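Endoglucanase (Uncultured bacterium, PDB 3X17) hydrolyses internal beta-1,4-glucosidic linkages of cellulose, as a family 9 glycoside hydrolase endoglucanase carrying an N-terminal Ig-like domain. Local coordinates at residues Ala464-Val469 against Val550-His555; Ser435-Leu440 against Ala542-Ala547; Gln273-Ala278 against Arg309-Ser314. One frame throughout, in Å; residues are numbered along the deposited sequence.

Interaction 1 (Ala464-Val469 against Val550-His555)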
ATOM      1  N   ALA A 464     -10.597  -6.730   8.116  1.00 29.08           N
ATOM      2  CA  ALA A 464     -10.122  -8.092   7.898  1.00 27.07           C
ATOM      3  C   ALA A 464      -8.850  -8.119   7.025  1.00 28.91           C
ATOM      4  O   ALA A 464      -8.120  -9.131   7.003  1.00 28.52           O
ATOM      5  CB  ALA A 464     -11.227  -8.921   7.253  1.00 26.36           C
ATOM      6  N   GLN A 465      -8.603  -7.042   6.285  1.00 26.26           N
ATOM      7  CA  GLN A 465      -7.376  -6.977   5.458  1.00 29.09           C
ATOM      8  C   GLN A 465      -6.147  -6.608   6.292  1.00 29.62           C
ATOM      9  O   GLN A 465      -5.056  -7.160   6.089  1.00 31.48           O
ATOM     10  CB  GLN A 465      -7.531  -5.984   4.302  1.00 26.85           C
ATOM     11  CG  GLN A 465      -8.718  -6.284   3.443  1.00 25.66           C
ATOM     12  CD  GLN A 465      -8.884  -7.773   3.221  1.00 35.30           C
ATOM     13  OE1 GLN A 465      -7.911  -8.473   2.865  1.00 32.20           O
ATOM     14  NE2 GLN A 465     -10.117  -8.288   3.452  1.00 31.60           N
ATOM     15  N   LEU A 466      -6.351  -5.732   7.272  1.00 28.81           N
ATOM     16  CA  LEU A 466      -5.357  -5.551   8.319  1.00 31.06           C
ATOM     17  C   LEU A 466      -5.112  -6.823   9.135  1.00 32.10           C
ATOM     18  O   LEU A 466      -3.963  -7.197   9.338  1.00 33.83           O
ATOM     19  CB  LEU A 466      -5.707  -4.374   9.219  1.00 30.12           C
ATOM     20  CG  LEU A 466      -5.734  -2.985   8.580  1.00 29.62           C
ATOM     21  CD1 LEU A 466      -6.425  -2.003   9.508  1.00 28.64           C
ATOM     22  CD2 LEU A 466      -4.298  -2.494   8.365  1.00 31.86           C
ATOM     23  N   ASP A 467      -6.164  -7.485   9.615  1.00 29.49           N
ATOM     24  CA  ASP A 467      -5.965  -8.737  10.366  1.00 30.60           C
ATOM     25  C   ASP A 467      -5.153  -9.729   9.549  1.00 30.08           C
ATOM     26  O   ASP A 467      -4.338 -10.469  10.096  1.00 30.25           O
ATOM     27  CB  ASP A 467      -7.291  -9.410  10.797  1.00 28.76           C
ATOM     28  CG  ASP A 467      -8.132  -8.540  11.763  1.00 34.52           C
ATOM     29  OD1 ASP A 467      -7.570  -7.719  12.551  1.00 36.42           O
ATOM     30  OD2 ASP A 467      -9.368  -8.740  11.782  1.00 34.76           O
ATOM     31  N   TYR A 468      -5.461  -9.801   8.261  1.00 29.08           N
ATOM     32  CA  TYR A 468      -4.856 -10.790   7.385  1.00 32.94           C
ATOM     33  C   TYR A 468      -3.350 -10.555   7.185  1.00 31.85           C
ATOM     34  O   TYR A 468      -2.551 -11.485   7.351  1.00 31.18           O
ATOM     35  CB  TYR A 468      -5.569 -10.837   6.033  1.00 30.55           C
ATOM     36  CG  TYR A 468      -4.799 -11.618   4.988  1.00 35.91           C
ATOM     37  CD1 TYR A 468      -4.914 -13.007   4.902  1.00 34.03           C
ATOM     38  CD2 TYR A 468      -4.051 -10.964   4.010  1.00 36.33           C
ATOM     39  CE1 TYR A 468      -4.208 -13.722   3.933  1.00 37.55           C
ATOM     40  CE2 TYR A 468      -3.396 -11.670   3.013  1.00 34.24           C
ATOM     41  CZ  TYR A 468      -3.454 -13.048   2.994  1.00 39.17           C
ATOM     42  OH  TYR A 468      -2.740 -13.751   2.039  1.00 34.17           O
ATOM     43  N   VAL A 469      -2.954  -9.301   6.945  1.00 31.16           N
ATOM     44  CA  VAL A 469      -1.535  -9.020   6.742  1.00 30.66           C
ATOM     45  C   VAL A 469      -0.786  -9.028   8.061  1.00 31.47           C
ATOM     46  O   VAL A 469       0.454  -8.988   8.068  1.00 31.61           O
ATOM     47  CB  VAL A 469      -1.230  -7.685   5.990  1.00 31.77           C
ATOM     48  CG1 VAL A 469      -1.811  -7.673   4.566  1.00 27.83           C
ATOM     49  CG2 VAL A 469      -1.669  -6.481   6.805  1.00 30.73           C
ATOM     50  N   VAL A 550      -1.076   2.311   4.920  1.00 28.99           N
ATOM     51  CA  VAL A 550      -1.252   3.554   5.659  1.00 31.48           C
ATOM     52  C   VAL A 550      -2.714   4.031   5.560  1.00 34.28           C
ATOM     53  O   VAL A 550      -3.279   4.454   6.558  1.00 32.68           O
ATOM     54  CB  VAL A 550      -0.315   4.685   5.132  1.00 31.51           C
ATOM     55  CG1 VAL A 550      -0.776   6.079   5.638  1.00 28.87           C
ATOM     56  CG2 VAL A 550       1.129   4.420   5.557  1.00 31.11           C
ATOM     57  N   PHE A 551      -3.341   3.895   4.381  1.00 35.06           N
ATOM     58  CA  PHE A 551      -4.759   4.272   4.237  1.00 34.12           C
ATOM     59  C   PHE A 551      -5.707   3.485   5.143  1.00 31.90           C
ATOM     60  O   PHE A 551      -6.463   4.070   5.940  1.00 31.04           O
ATOM     61  CB  PHE A 551      -5.222   4.204   2.778  1.00 35.03           C
ATOM     62  CG  PHE A 551      -6.637   4.715   2.565  1.00 34.89           C
ATOM     63  CD1 PHE A 551      -7.729   3.872   2.719  1.00 32.47           C
ATOM     64  CD2 PHE A 551      -6.869   6.047   2.248  1.00 37.76           C
ATOM     65  CE1 PHE A 551      -9.023   4.336   2.525  1.00 35.66           C
ATOM     66  CE2 PHE A 551      -8.155   6.518   2.069  1.00 36.88           C
ATOM     67  CZ  PHE A 551      -9.235   5.656   2.192  1.00 41.90           C
ATOM     68  N   VAL A 552      -5.617   2.162   5.085  1.00 29.60           N
ATOM     69  CA  VAL A 552      -6.560   1.340   5.825  1.00 31.15           C
ATOM     70  C   VAL A 552      -6.300   1.438   7.328  1.00 31.50           C
ATOM     71  O   VAL A 552      -7.237   1.594   8.117  1.00 31.26           O
ATOM     72  CB  VAL A 552      -6.601  -0.130   5.320  1.00 31.33           C
ATOM     73  CG1 VAL A 552      -7.648  -0.921   6.085  1.00 29.80           C
ATOM     74  CG2 VAL A 552      -6.952  -0.156   3.844  1.00 28.79           C
ATOM     75  N   ALA A 553      -5.024   1.546   7.692  1.00 29.32           N
ATOM     76  CA  ALA A 553      -4.642   1.658   9.081  1.00 30.06           C
ATOM     77  C   ALA A 553      -5.162   2.984   9.643  1.00 31.71           C
ATOM     78  O   ALA A 553      -5.633   3.043  10.804  1.00 29.24           O
ATOM     79  CB  ALA A 553      -3.133   1.572   9.226  1.00 32.29           C
ATOM     80  N   ALA A 554      -5.076   4.040   8.835  1.00 28.73           N
ATOM     81  CA  ALA A 554      -5.527   5.358   9.291  1.00 31.59           C
ATOM     82  C   ALA A 554      -7.047   5.376   9.567  1.00 32.25           C
ATOM     83  O   ALA A 554      -7.497   5.986  10.536  1.00 33.65           O
ATOM     84  CB  ALA A 554      -5.146   6.440   8.292  1.00 29.41           C
ATOM     85  N   HIS A 555      -7.822   4.666   8.748  1.00 32.61           N
ATOM     86  CA  HIS A 555      -9.240   4.490   9.027  1.00 32.98           C
ATOM     87  C   HIS A 555      -9.488   3.935  10.442  1.00 34.27           C
ATOM     88  O   HIS A 555     -10.321   4.447  11.189  1.00 34.93           O
ATOM     89  CB  HIS A 555      -9.910   3.596   7.986  1.00 32.10           C
ATOM     90  CG  HIS A 555     -11.385   3.414   8.224  1.00 37.92           C
ATOM     91  ND1 HIS A 555     -12.342   4.211   7.627  1.00 31.95           N
ATOM     92  CD2 HIS A 555     -12.055   2.571   9.050  1.00 33.56           C
ATOM     93  CE1 HIS A 555     -13.538   3.856   8.065  1.00 34.54           C
ATOM     94  NE2 HIS A 555     -13.394   2.866   8.928  1.00 34.38           N
TER

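Interaction 2 (Ser435-Leu440 against Ala542-Ala547)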
ATOM      1  N   SER A 435       0.239  -9.366  -3.852  1.00 29.98           N
ATOM      2  CA  SER A 435      -1.072  -9.753  -3.375  1.00 31.89           C
ATOM      3  C   SER A 435      -1.495  -9.057  -2.072  1.00 31.43           C
ATOM      4  O   SER A 435      -2.652  -8.704  -1.912  1.00 31.24           O
ATOM      5  CB  SER A 435      -1.191 -11.275  -3.259  1.00 31.32           C
ATOM      6  OG  SER A 435      -0.487 -11.719  -2.121  1.00 36.81           O
ATOM      7  N   ASN A 436      -0.566  -8.867  -1.142  1.00 31.19           N
ATOM      8  CA  ASN A 436      -0.881  -8.102   0.054  1.00 32.64           C
ATOM      9  C   ASN A 436      -1.380  -6.692  -0.251  1.00 33.75           C
ATOM     10  O   ASN A 436      -2.354  -6.212   0.329  1.00 34.49           O
ATOM     11  CB  ASN A 436       0.338  -8.031   0.960  1.00 32.01           C
ATOM     12  CG  ASN A 436       0.617  -9.354   1.650  1.00 36.46           C
ATOM     13  OD1 ASN A 436      -0.195 -10.275   1.587  1.00 36.82           O
ATOM     14  ND2 ASN A 436       1.760  -9.452   2.310  1.00 38.47           N
ATOM     15  N   LYS A 437      -0.717  -6.026  -1.178  1.00 33.95           N
ATOM     16  CA  LYS A 437      -1.103  -4.677  -1.541  1.00 33.19           C
ATOM     17  C   LYS A 437      -2.520  -4.676  -2.139  1.00 33.18           C
ATOM     18  O   LYS A 437      -3.368  -3.830  -1.810  1.00 30.70           O
ATOM     19  CB  LYS A 437      -0.084  -4.102  -2.531  1.00 34.51           C
ATOM     20  CG  LYS A 437      -0.420  -2.688  -3.042  1.00 34.61           C
ATOM     21  CD  LYS A 437      -1.307  -2.762  -4.248  1.00 32.84           C
ATOM     22  CE  LYS A 437      -0.579  -3.453  -5.423  1.00 34.20           C
ATOM     23  NZ  LYS A 437      -1.033  -2.848  -6.747  1.00 38.07           N
ATOM     24  N   GLU A 438      -2.759  -5.629  -3.025  1.00 32.66           N
ATOM     25  CA  GLU A 438      -4.060  -5.829  -3.664  1.00 33.23           C
ATOM     26  C   GLU A 438      -5.191  -6.074  -2.646  1.00 32.24           C
ATOM     27  O   GLU A 438      -6.282  -5.500  -2.778  1.00 33.30           O
ATOM     28  CB  GLU A 438      -3.967  -6.991  -4.684  1.00 34.72           C
ATOM     29  CG  GLU A 438      -5.282  -7.337  -5.361  1.00 38.27           C
ATOM     30  CD  GLU A 438      -5.164  -8.456  -6.403  1.00 45.24           C
ATOM     31  OE1 GLU A 438      -4.071  -8.642  -6.997  1.00 46.31           O
ATOM     32  OE2 GLU A 438      -6.197  -9.100  -6.676  1.00 46.60           O
ATOM     33  N   ALA A 439      -4.904  -6.855  -1.602  1.00 30.89           N
ATOM     34  CA  ALA A 439      -5.855  -7.046  -0.496  1.00 30.47           C
ATOM     35  C   ALA A 439      -6.200  -5.701   0.121  1.00 31.71           C
ATOM     36  O   ALA A 439      -7.378  -5.390   0.355  1.00 31.64           O
ATOM     37  CB  ALA A 439      -5.275  -7.952   0.565  1.00 30.77           C
ATOM     38  N   LEU A 440      -5.171  -4.949   0.481  1.00 28.76           N
ATOM     39  CA  LEU A 440      -5.402  -3.719   1.212  1.00 29.66           C
ATOM     40  C   LEU A 440      -6.059  -2.677   0.310  1.00 29.20           C
ATOM     41  O   LEU A 440      -6.906  -1.899   0.764  1.00 32.17           O
ATOM     42  CB  LEU A 440      -4.104  -3.202   1.820  1.00 27.78           C
ATOM     43  CG  LEU A 440      -3.653  -3.891   3.115  1.00 31.37           C
ATOM     44  CD1 LEU A 440      -2.164  -3.579   3.337  1.00 27.97           C
ATOM     45  CD2 LEU A 440      -4.477  -3.405   4.332  1.00 29.00           C
ATOM     46  N   ALA A 542       7.558  -2.617  -0.986  1.00 30.80           N
ATOM     47  CA  ALA A 542       7.567  -1.542  -1.960  1.00 30.89           C
ATOM     48  C   ALA A 542       6.725  -0.371  -1.457  1.00 31.72           C
ATOM     49  O   ALA A 542       5.803  -0.555  -0.639  1.00 31.22           O
ATOM     50  CB  ALA A 542       7.041  -2.052  -3.323  1.00 29.66           C
ATOM     51  N   ILE A 543       7.031   0.827  -1.955  1.00 31.09           N
ATOM     52  CA  ILE A 543       6.331   2.029  -1.522  1.00 31.04           C
ATOM     53  C   ILE A 543       4.826   1.958  -1.860  1.00 31.24           C
ATOM     54  O   ILE A 543       3.996   2.484  -1.114  1.00 29.37           O
ATOM     55  CB  ILE A 543       6.953   3.329  -2.111  1.00 29.95           C
ATOM     56  CG1 ILE A 543       7.008   3.276  -3.643  1.00 30.96           C
ATOM     57  CG2 ILE A 543       8.332   3.596  -1.489  1.00 30.70           C
ATOM     58  CD1 ILE A 543       7.383   4.606  -4.308  1.00 32.21           C
ATOM     59  N   ASP A 544       4.479   1.365  -3.005  1.00 29.13           N
ATOM     60  CA  ASP A 544       3.060   1.279  -3.368  1.00 28.66           C
ATOM     61  C   ASP A 544       2.304   0.197  -2.568  1.00 28.95           C
ATOM     62  O   ASP A 544       1.079   0.170  -2.564  1.00 30.16           O
ATOM     63  CB  ASP A 544       2.857   1.136  -4.885  1.00 28.80           C
ATOM     64  CG  ASP A 544       3.387  -0.176  -5.427  1.00 31.50           C
ATOM     65  OD1 ASP A 544       4.515  -0.546  -5.055  1.00 32.98           O
ATOM     66  OD2 ASP A 544       2.679  -0.842  -6.226  1.00 33.09           O
ATOM     67  N   TYR A 545       3.028  -0.639  -1.828  1.00 28.03           N
ATOM     68  CA  TYR A 545       2.386  -1.614  -0.958  1.00 30.29           C
ATOM     69  C   TYR A 545       1.990  -0.925   0.347  1.00 30.84           C
ATOM     70  O   TYR A 545       0.906  -1.145   0.867  1.00 30.92           O
ATOM     71  CB  TYR A 545       3.323  -2.770  -0.625  1.00 28.21           C
ATOM     72  CG  TYR A 545       3.827  -3.579  -1.808  1.00 32.00           C
ATOM     73  CD1 TYR A 545       3.259  -3.449  -3.092  1.00 27.27           C
ATOM     74  CD2 TYR A 545       4.752  -4.594  -1.601  1.00 26.59           C
ATOM     75  CE1 TYR A 545       3.690  -4.274  -4.147  1.00 30.20           C
ATOM     76  CE2 TYR A 545       5.206  -5.378  -2.628  1.00 29.45           C
ATOM     77  CZ  TYR A 545       4.699  -5.212  -3.897  1.00 33.43           C
ATOM     78  OH  TYR A 545       5.131  -6.080  -4.866  1.00 34.62           O
ATOM     79  N   ASN A 546       2.885  -0.084   0.849  1.00 30.91           N
ATOM     80  CA  ASN A 546       2.685   0.639   2.084  1.00 32.77           C
ATOM     81  C   ASN A 546       1.593   1.697   2.013  1.00 32.19           C
ATOM     82  O   ASN A 546       1.043   2.110   3.034  1.00 33.13           O
ATOM     83  CB  ASN A 546       4.011   1.237   2.564  1.00 31.71           C
ATOM     84  CG  ASN A 546       4.672   0.371   3.624  1.00 34.83           C
ATOM     85  OD1 ASN A 546       4.926  -0.798   3.374  1.00 30.69           O
ATOM     86  ND2 ASN A 546       4.751   0.878   4.864  1.00 29.08           N
ATOM     87  N   ALA A 547       1.309   2.160   0.806  1.00 31.43           N
ATOM     88  CA  ALA A 547       0.375   3.269   0.624  1.00 30.88           C
ATOM     89  C   ALA A 547      -1.048   2.877   1.041  1.00 31.07           C
ATOM     90  O   ALA A 547      -1.677   3.589   1.793  1.00 32.11           O
ATOM     91  CB  ALA A 547       0.405   3.750  -0.814  1.00 28.28           C
TER
HETATM   92  O   HOH W   1       0.114  -0.342  -6.913  1.00 28.78           O

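Interaction 3 (Gln273-Ala278 against Arg309-Ser314)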
ATOM      1  N   GLN A 273       1.792   8.421 -19.253  1.00 32.90           N
ATOM      2  CA  GLN A 273       1.201   7.945 -17.982  1.00 33.78           C
ATOM      3  C   GLN A 273       1.863   8.550 -16.743  1.00 31.02           C
ATOM      4  O   GLN A 273       1.186   8.927 -15.793  1.00 30.16           O
ATOM      5  CB  GLN A 273       1.119   6.401 -17.886  1.00 32.29           C
ATOM      6  CG  GLN A 273       2.451   5.658 -17.950  1.00 33.14           C
ATOM      7  CD  GLN A 273       3.004   5.285 -16.577  1.00 37.93           C
ATOM      8  OE1 GLN A 273       2.465   5.699 -15.537  1.00 35.50           O
ATOM      9  NE2 GLN A 273       4.112   4.537 -16.565  1.00 30.88           N
ATOM     10  N   ASP A 274       3.190   8.630 -16.750  1.00 31.13           N
ATOM     11  CA  ASP A 274       3.906   9.250 -15.652  1.00 30.00           C
ATOM     12  C   ASP A 274       3.560  10.727 -15.582  1.00 31.17           C
ATOM     13  O   ASP A 274       3.426  11.286 -14.486  1.00 31.89           O
ATOM     14  CB  ASP A 274       5.429   9.057 -15.771  1.00 29.77           C
ATOM     15  CG  ASP A 274       5.868   7.621 -15.481  1.00 33.61           C
ATOM     16  OD1 ASP A 274       5.515   7.100 -14.399  1.00 32.75           O
ATOM     17  OD2 ASP A 274       6.611   7.031 -16.317  1.00 33.93           O
ATOM     18  N   THR A 275       3.483  11.377 -16.741  1.00 30.78           N
ATOM     19  CA  THR A 275       3.202  12.797 -16.776  1.00 30.90           C
ATOM     20  C   THR A 275       1.807  13.071 -16.144  1.00 32.30           C
ATOM     21  O   THR A 275       1.638  13.956 -15.284  1.00 30.80           O
ATOM     22  CB  THR A 275       3.293  13.315 -18.238  1.00 32.09           C
ATOM     23  OG1 THR A 275       4.622  13.096 -18.749  1.00 31.85           O
ATOM     24  CG2 THR A 275       2.965  14.780 -18.318  1.00 30.09           C
ATOM     25  N   ALA A 276       0.845  12.219 -16.484  1.00 30.72           N
ATOM     26  CA  ALA A 276      -0.539  12.364 -15.993  1.00 31.67           C
ATOM     27  C   ALA A 276      -0.653  11.965 -14.500  1.00 30.23           C
ATOM     28  O   ALA A 276      -1.262  12.685 -13.710  1.00 32.82           O
ATOM     29  CB  ALA A 276      -1.487  11.496 -16.858  1.00 29.78           C
ATOM     30  N   LYS A 277      -0.026  10.860 -14.104  1.00 28.75           N
ATOM     31  CA  LYS A 277       0.044  10.511 -12.680  1.00 29.80           C
ATOM     32  C   LYS A 277       0.635  11.641 -11.836  1.00 31.15           C
ATOM     33  O   LYS A 277       0.086  11.997 -10.799  1.00 29.29           O
ATOM     34  CB  LYS A 277       0.854   9.248 -12.433  1.00 30.35           C
ATOM     35  CG  LYS A 277       0.132   7.939 -12.732  1.00 29.97           C
ATOM     36  CD  LYS A 277       1.140   6.791 -12.673  1.00 26.29           C
ATOM     37  CE  LYS A 277       0.480   5.417 -12.676  1.00 24.53           C
ATOM     38  NZ  LYS A 277       0.258   4.968 -14.091  1.00 31.89           N
ATOM     39  N   ALA A 278       1.693  12.285 -12.326  1.00 29.84           N
ATOM     40  CA  ALA A 278       2.316  13.320 -11.522  1.00 30.27           C
ATOM     41  C   ALA A 278       1.399  14.531 -11.494  1.00 30.52           C
ATOM     42  O   ALA A 278       1.237  15.161 -10.462  1.00 31.76           O
ATOM     43  CB  ALA A 278       3.685  13.683 -12.089  1.00 30.46           C
ATOM     44  N   ARG A 309      -0.666  20.638 -19.995  1.00 34.69           N
ATOM     45  CA  ARG A 309      -0.446  21.296 -21.291  1.00 36.66           C
ATOM     46  C   ARG A 309       0.304  20.353 -22.233  1.00 36.50           C
ATOM     47  O   ARG A 309      -0.091  20.138 -23.388  1.00 35.55           O
ATOM     48  CB  ARG A 309       0.360  22.577 -21.114  1.00 35.35           C
ATOM     49  CG  ARG A 309      -0.484  23.829 -21.034  1.00 39.46           C
ATOM     50  CD  ARG A 309       0.319  24.999 -20.472  1.00 42.92           C
ATOM     51  NE  ARG A 309      -0.378  25.498 -19.292  1.00 51.61           N
ATOM     52  CZ  ARG A 309       0.196  25.832 -18.145  1.00 49.95           C
ATOM     53  NH1 ARG A 309       1.513  25.862 -18.030  1.00 40.62           N
ATOM     54  NH2 ARG A 309      -0.566  26.237 -17.137  1.00 59.39           N
ATOM     55  N   PHE A 310       1.335  19.711 -21.697  1.00 36.48           N
ATOM     56  CA  PHE A 310       2.012  18.662 -22.444  1.00 35.79           C
ATOM     57  C   PHE A 310       1.066  17.554 -22.906  1.00 36.67           C
ATOM     58  O   PHE A 310       1.102  17.170 -24.068  1.00 35.96           O
ATOM     59  CB  PHE A 310       3.180  18.064 -21.665  1.00 33.89           C
ATOM     60  CG  PHE A 310       3.965  17.069 -22.458  1.00 35.37           C
ATOM     61  CD1 PHE A 310       4.990  17.492 -23.309  1.00 34.06           C
ATOM     62  CD2 PHE A 310       3.637  15.721 -22.419  1.00 31.07           C
ATOM     63  CE1 PHE A 310       5.676  16.578 -24.097  1.00 35.53           C
ATOM     64  CE2 PHE A 310       4.349  14.796 -23.171  1.00 32.08           C
ATOM     65  CZ  PHE A 310       5.357  15.231 -24.035  1.00 35.73           C
ATOM     66  N   LEU A 311       0.285  16.984 -21.987  1.00 34.00           N
ATOM     67  CA  LEU A 311      -0.654  15.913 -22.362  1.00 36.21           C
ATOM     68  C   LEU A 311      -1.685  16.311 -23.427  1.00 35.45           C
ATOM     69  O   LEU A 311      -2.075  15.492 -24.241  1.00 36.19           O
ATOM     70  CB  LEU A 311      -1.391  15.352 -21.142  1.00 35.42           C
ATOM     71  CG  LEU A 311      -0.521  14.646 -20.110  1.00 36.88           C
ATOM     72  CD1 LEU A 311      -1.243  14.651 -18.775  1.00 36.53           C
ATOM     73  CD2 LEU A 311      -0.222  13.213 -20.607  1.00 28.42           C
ATOM     74  N   ALA A 312      -2.179  17.534 -23.379  1.00 37.18           N
ATOM     75  CA  ALA A 312      -3.222  17.944 -24.316  1.00 40.64           C
ATOM     76  C   ALA A 312      -2.662  18.137 -25.738  1.00 41.46           C
ATOM     77  O   ALA A 312      -3.411  18.075 -26.711  1.00 41.20           O
ATOM     78  CB  ALA A 312      -3.945  19.201 -23.822  1.00 38.44           C
ATOM     79  N   ALA A 313      -1.330  18.172 -25.853  1.00 42.67           N
ATOM     80  CA  ALA A 313      -0.658  18.376 -27.136  1.00 43.75           C
ATOM     81  C   ALA A 313      -0.015  17.089 -27.611  1.00 44.43           C
ATOM     82  O   ALA A 313       0.743  17.081 -28.572  1.00 45.36           O
ATOM     83  CB  ALA A 313       0.425  19.472 -27.021  1.00 43.04           C
ATOM     84  N   SER A 314      -0.228  16.009 -26.888  1.00 45.04           N
ATOM     85  CA  SER A 314       0.581  14.822 -27.137  1.00 44.83           C
ATOM     86  C   SER A 314      -0.291  13.564 -27.137  1.00 43.19           C
ATOM     87  O   SER A 314      -1.221  13.465 -26.342  1.00 44.04           O
ATOM     88  CB  SER A 314       1.676  14.727 -26.074  1.00 43.80           C
ATOM     89  OG  SER A 314       2.335  13.485 -26.182  1.00 47.17           O
TER

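Interaction 1 (Ala464-Val469 against Val550-His555)
L466 on helix 456-469 reaches across to V552 and A553 on helix 543-558. The contact between the segments is wholly apolar, and no hydrogen bond crosses it. L466 CG lies 3.8 Å from V552 CG1. L466 CD1 sits beside the same methyl and also 3.9 Å from the carbonyl O of V552. The two side chains pass alongside each other in opposite directions. V552 meets the leucine with one branch, CG1, which is anti to its own backbone N (chi1 -177°). The second leucine methyl turns to A553: L466 CD2 is 4.3 Å from A553 CB. L466 CD1 also comes within 4.1 Å of A553 CA. The leucine fork therefore rests on both a side chain and the helix backbone. The CA atoms of L466 and A553 are 7.3 Å apart, an approach to which the small side chain of A553 is suited.

The polar groups nearby are engaged elsewhere. D467 turns to the Ig-like domain, where OD1 bonds N21 ND2 and OD2 bonds Q32 NE2. H555 ND1 bonds Y201 OH. L466 also touches Y116 on helix 115-130, so a third helix closes on the leucine.

All three touching residues are buried. This is plain helix-to-helix packing of the (alpha/alpha)6 barrel of family 9 enzymes, here near the side that meets the Ig-like domain.

Interaction 2 (Ser435-Leu440 against Ala542-Ala547)
K437 of helix 435-452 lies against D544 and Y545 of the 542-547 segment. The backbones come close here, with the CA atoms of K437 and Y545 only 4.7 Å apart. K437 CB meets the tyrosine ring obliquely, 3.5 Å from Y545 CD1. The ring is also covered on one face by A542 CB, which stands over its centre. K437 CG is anti to the backbone N (chi1 177°), which carries it over the backbone of the partner segment. There K437 CG lies 3.3 Å from the carbonyl O of D544. A bend at chi2 (-88°) keeps K437 CD near the same carbonyl, 4.1 Å from D544 O. A second bend at chi3 (-64°) brings CE round to the carboxylate, and K437 CE is 4.3 Å from D544 OD2. A further bend at chi4 places NZ.

The tip makes no direct salt bridge, because K437 NZ and D544 OD2 stand 4.3 Å apart. A water fills the role of bridge. It accepts a hydrogen bond from K437 NZ (2.8 Å) and donates one to D544 OD2 (2.7 Å).

P548, further along helix 543-558, also touches K437. D544 touches W376 and, on helix 184-200, T190. The contact thus changes character along one side chain. Its aliphatic part packs against an aromatic ring and backbone, while its charged end is paired through water. The nearby opposite charges probably stabilise each other, but the link is solvent-mediated.

Interaction 3 (Gln273-Ala278 against Arg309-Ser314)
L311 of helix 294-312 presses its CD1 methyl against A276 of helix 272-288. This is the tight part of the contact. L311 CD1 is 3.7 Å from A276 CB, and it lies equally close to A276 CA. The methyl thus meets side chain and backbone together. The CA atoms of A276 and L311 are 7.3 Å apart. T275 adds its methyl, with T275 CG2 3.9 Å from L311 CG. With OG1 beside the backbone N (chi1 -61°), the methyl CG2 is left anti to it and faces the partner helix. The hydroxyl is left for other partners: T275 OG1 bonds T271 O and V243 N.

The looser part lies at F310, which is partly exposed. T275 CG2 approaches F310 CD2 obliquely at 4.3 Å. The ring also touches D240 and A242 in a loop. A312 and A313 after it are exposed, the last where the helix has given way to a loop.

On the side of helix 272-288 turned away from 309-314, K277 NZ donates to Q273 OE1, one turn earlier, at 2.7 Å, from 44° out of the carbonyl plane. The same NZ forms a salt bridge with D339, a ligand of a calcium ion. The side chain of A276 is about 8 Å from a bound calcium ion.

Two helices consecutive in the chain pack here as an antiparallel alpha-alpha hairpin, in keeping with the (alpha/alpha)6 barrel of family 9 enzymes.

Interactions 1 and 2 lie near the centre of the chain and share helix 543-558. Helix 435-452 and helix 456-469 follow each other in sequence, and both pack against it. The two contacts touch where V552 CG2 lies 3.5 Å from L440 O. The centre of interaction 3 lies about 24 Å from that of the chain, yet only F310 of its four touching residues is partly exposed. Its nearest atoms are about 9 Å from interaction 2 and about 16 Å from interaction 1. Interactions 1 and 3 are apolar between their segments. Interaction 2 alone adds charges bridged by water. Interaction 3 joins neighbours in sequence, interactions 1 and 2 distant parts of the catalytic domain.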